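Local structure of putative SnoaL-like polyketide cyclase (Jannaschia sp., 3KKG) at residues 31-36 / 56-61. The protein is of unproven function but, as a SnoaL-like member of the NTF2 clan, is probably a polyketide cyclase or a related lyase. Numbering follows the deposited sequence.
Sequences DVWRET and QAIAFN
Three flat groups shape this contact: the indole of W33, the amide of N61 and the guanidinium of R34. The amide lies obliquely against the benzo part of the indole, the two planes 30° apart, with N61 OD1 3.3 Å from W33 CZ2 and N61 CG 3.5 Å from W33 CH2. I58 comes in at the other end of the six-membered ring, its CG1 3.7 Å from W33 CE3, while A57 O approaches W33 CZ3. One face of the R34 guanidinium carries the I58 methyl, CD1 lying 3.9 Å from R34 NE; at the edge, in plane, sits D31 OD1, a salt-bridge partner 3.1 Å from R34 NH1. E55, one turn before I58, pairs with R34 NE and so ties the same guanidinium to helix 54-67. With chi1 at -75°, I58 sets CG1 anti to its carbonyl carbon, by the indole, and its extended chain brings CD1 over the arginine. Segments 31-36 and 56-61 run roughly antiparallel (146°), axes 10.8 Å apart at closest approach, and pack beside the curved sheet of the NTF2-like cone, where F41 and M127 also touch W33. No hydrogen bond joins the two segments, and the indole NE1 is satisfied by G22 O. Cohesion is therefore mainly van der Waals, the N61 amide and A57 O lying against the ring without hydrogen-bonding, the ion pairs of R34 kept to the exposed margin.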
loop_
_atom_site.group_PDB
_atom_site.type_symbol
_atom_site.label_atom_id
_atom_site.label_comp_id
_atom_site.label_asym_id
_atom_site.label_seq_id
_atom_site.Cartn_x
_atom_site.Cartn_y
_atom_site.Cartn_z
ATOM N N ASP A 31 8.920 -19.724 -13.276
ATOM C CA ASP A 31 7.966 -20.689 -13.770
ATOM C C ASP A 31 6.687 -20.659 -12.954
ATOM O O ASP A 31 5.609 -20.884 -13.502
ATOM C CB ASP A 31 8.582 -22.082 -13.823
ATOM C CG ASP A 31 9.623 -22.210 -14.925
ATOM O OD1 ASP A 31 9.511 -21.532 -15.995
ATOM O OD2 ASP A 31 10.552 -23.022 -14.734
ATOM N N VAL A 32 6.784 -20.304 -11.669
ATOM C CA VAL A 32 5.581 -20.146 -10.839
ATOM C C VAL A 32 4.782 -18.920 -11.344
ATOM O O VAL A 32 3.565 -18.946 -11.466
ATOM C CB VAL A 32 5.900 -19.997 -9.314
ATOM C CG1 VAL A 32 4.609 -19.675 -8.506
ATOM C CG2 VAL A 32 6.590 -21.257 -8.770
ATOM N N TRP A 33 5.484 -17.831 -11.625
ATOM C CA TRP A 33 4.819 -16.678 -12.219
ATOM C C TRP A 33 4.133 -17.050 -13.550
ATOM O O TRP A 33 2.989 -16.680 -13.797
ATOM C CB TRP A 33 5.798 -15.525 -12.431
ATOM C CG TRP A 33 6.099 -14.706 -11.209
ATOM C CD1 TRP A 33 6.344 -15.168 -9.960
ATOM C CD2 TRP A 33 6.191 -13.281 -11.130
ATOM N NE1 TRP A 33 6.558 -14.118 -9.095
ATOM C CE2 TRP A 33 6.474 -12.956 -9.784
ATOM C CE3 TRP A 33 6.040 -12.238 -12.050
ATOM C CZ2 TRP A 33 6.637 -11.645 -9.350
ATOM C CZ3 TRP A 33 6.187 -10.950 -11.617
ATOM C CH2 TRP A 33 6.513 -10.665 -10.299
ATOM N N ARG A 34 4.829 -17.803 -14.399
ATOM C CA ARG A 34 4.256 -18.182 -15.698
ATOM C C ARG A 34 3.015 -19.065 -15.585
ATOM O O ARG A 34 2.127 -18.979 -16.422
ATOM C CB ARG A 34 5.303 -18.845 -16.583
ATOM C CG ARG A 34 6.407 -17.893 -16.988
ATOM C CD ARG A 34 7.444 -18.539 -17.866
ATOM N NE ARG A 34 8.526 -17.592 -18.169
ATOM C CZ ARG A 34 9.791 -17.703 -17.759
ATOM N NH1 ARG A 34 10.213 -18.731 -17.030
ATOM N NH2 ARG A 34 10.658 -16.765 -18.089
ATOM N N GLU A 35 2.933 -19.883 -14.543
ATOM C CA GLU A 35 1.726 -20.686 -14.316
ATOM C C GLU A 35 0.585 -19.965 -13.591
ATOM O O GLU A 35 -0.563 -20.381 -13.659
ATOM C CB GLU A 35 2.061 -21.991 -13.625
ATOM C CG GLU A 35 2.558 -21.961 -12.204
ATOM C CD GLU A 35 3.005 -23.372 -11.755
ATOM O OE1 GLU A 35 2.174 -24.299 -11.842
ATOM O OE2 GLU A 35 4.185 -23.562 -11.370
ATOM N N THR A 36 0.901 -18.860 -12.924
ATOM C CA THR A 36 -0.056 -18.118 -12.090
ATOM C C THR A 36 -0.671 -16.891 -12.782
ATOM O O THR A 36 -1.838 -16.543 -12.592
ATOM C CB THR A 36 0.708 -17.659 -10.804
ATOM O OG1 THR A 36 1.153 -18.843 -10.112
ATOM C CG2 THR A 36 -0.195 -16.889 -9.846
ATOM N N GLN A 56 7.885 -9.275 -19.439
ATOM C CA GLN A 56 8.329 -7.920 -19.048
ATOM C C GLN A 56 8.225 -7.738 -17.546
ATOM O O GLN A 56 9.141 -7.203 -16.891
ATOM C CB GLN A 56 7.498 -6.873 -19.770
ATOM C CG GLN A 56 7.729 -6.832 -21.297
ATOM C CD GLN A 56 6.856 -7.803 -22.108
ATOM O OE1 GLN A 56 6.219 -8.703 -21.575
ATOM N NE2 GLN A 56 6.878 -7.639 -23.435
ATOM N N ALA A 57 7.110 -8.196 -16.992
ATOM C CA ALA A 57 6.920 -8.081 -15.557
ATOM C C ALA A 57 7.892 -8.960 -14.763
ATOM O O ALA A 57 8.413 -8.574 -13.709
ATOM C CB ALA A 57 5.487 -8.441 -15.200
ATOM N N ILE A 58 8.139 -10.161 -15.250
ATOM C CA ILE A 58 9.165 -11.002 -14.682
ATOM C C ILE A 58 10.553 -10.357 -14.714
ATOM O O ILE A 58 11.281 -10.397 -13.735
ATOM C CB ILE A 58 9.192 -12.394 -15.413
ATOM C CG1 ILE A 58 8.003 -13.253 -14.974
ATOM C CG2 ILE A 58 10.524 -13.171 -15.181
ATOM C CD1 ILE A 58 7.887 -14.543 -15.789
ATOM N N ALA A 59 10.913 -9.778 -15.853
ATOM C CA ALA A 59 12.192 -9.087 -15.983
ATOM C C ALA A 59 12.348 -7.962 -14.961
ATOM O O ALA A 59 13.411 -7.793 -14.378
ATOM C CB ALA A 59 12.344 -8.550 -17.406
ATOM N N PHE A 60 11.277 -7.210 -14.752
ATOM C CA PHE A 60 11.278 -6.112 -13.797
ATOM C C PHE A 60 11.484 -6.672 -12.383
ATOM O O PHE A 60 12.254 -6.128 -11.560
ATOM C CB PHE A 60 9.972 -5.324 -13.904
ATOM C CG PHE A 60 9.876 -4.177 -12.952
ATOM C CD1 PHE A 60 10.428 -2.962 -13.264
ATOM C CD2 PHE A 60 9.269 -4.327 -11.724
ATOM C CE1 PHE A 60 10.345 -1.903 -12.366
ATOM C CE2 PHE A 60 9.193 -3.249 -10.812
ATOM C CZ PHE A 60 9.723 -2.062 -11.130
ATOM N N ASN A 61 10.758 -7.744 -12.033
ATOM C CA ASN A 61 10.931 -8.337 -10.709
ATOM C C ASN A 61 12.360 -8.814 -10.478
ATOM O O ASN A 61 12.924 -8.605 -9.410
ATOM C CB ASN A 61 9.938 -9.505 -10.536
ATOM C CG ASN A 61 9.728 -9.918 -9.108
ATOM O OD1 ASN A 61 9.874 -11.107 -8.758
ATOM N ND2 ASN A 61 9.266 -9.024 -8.324
#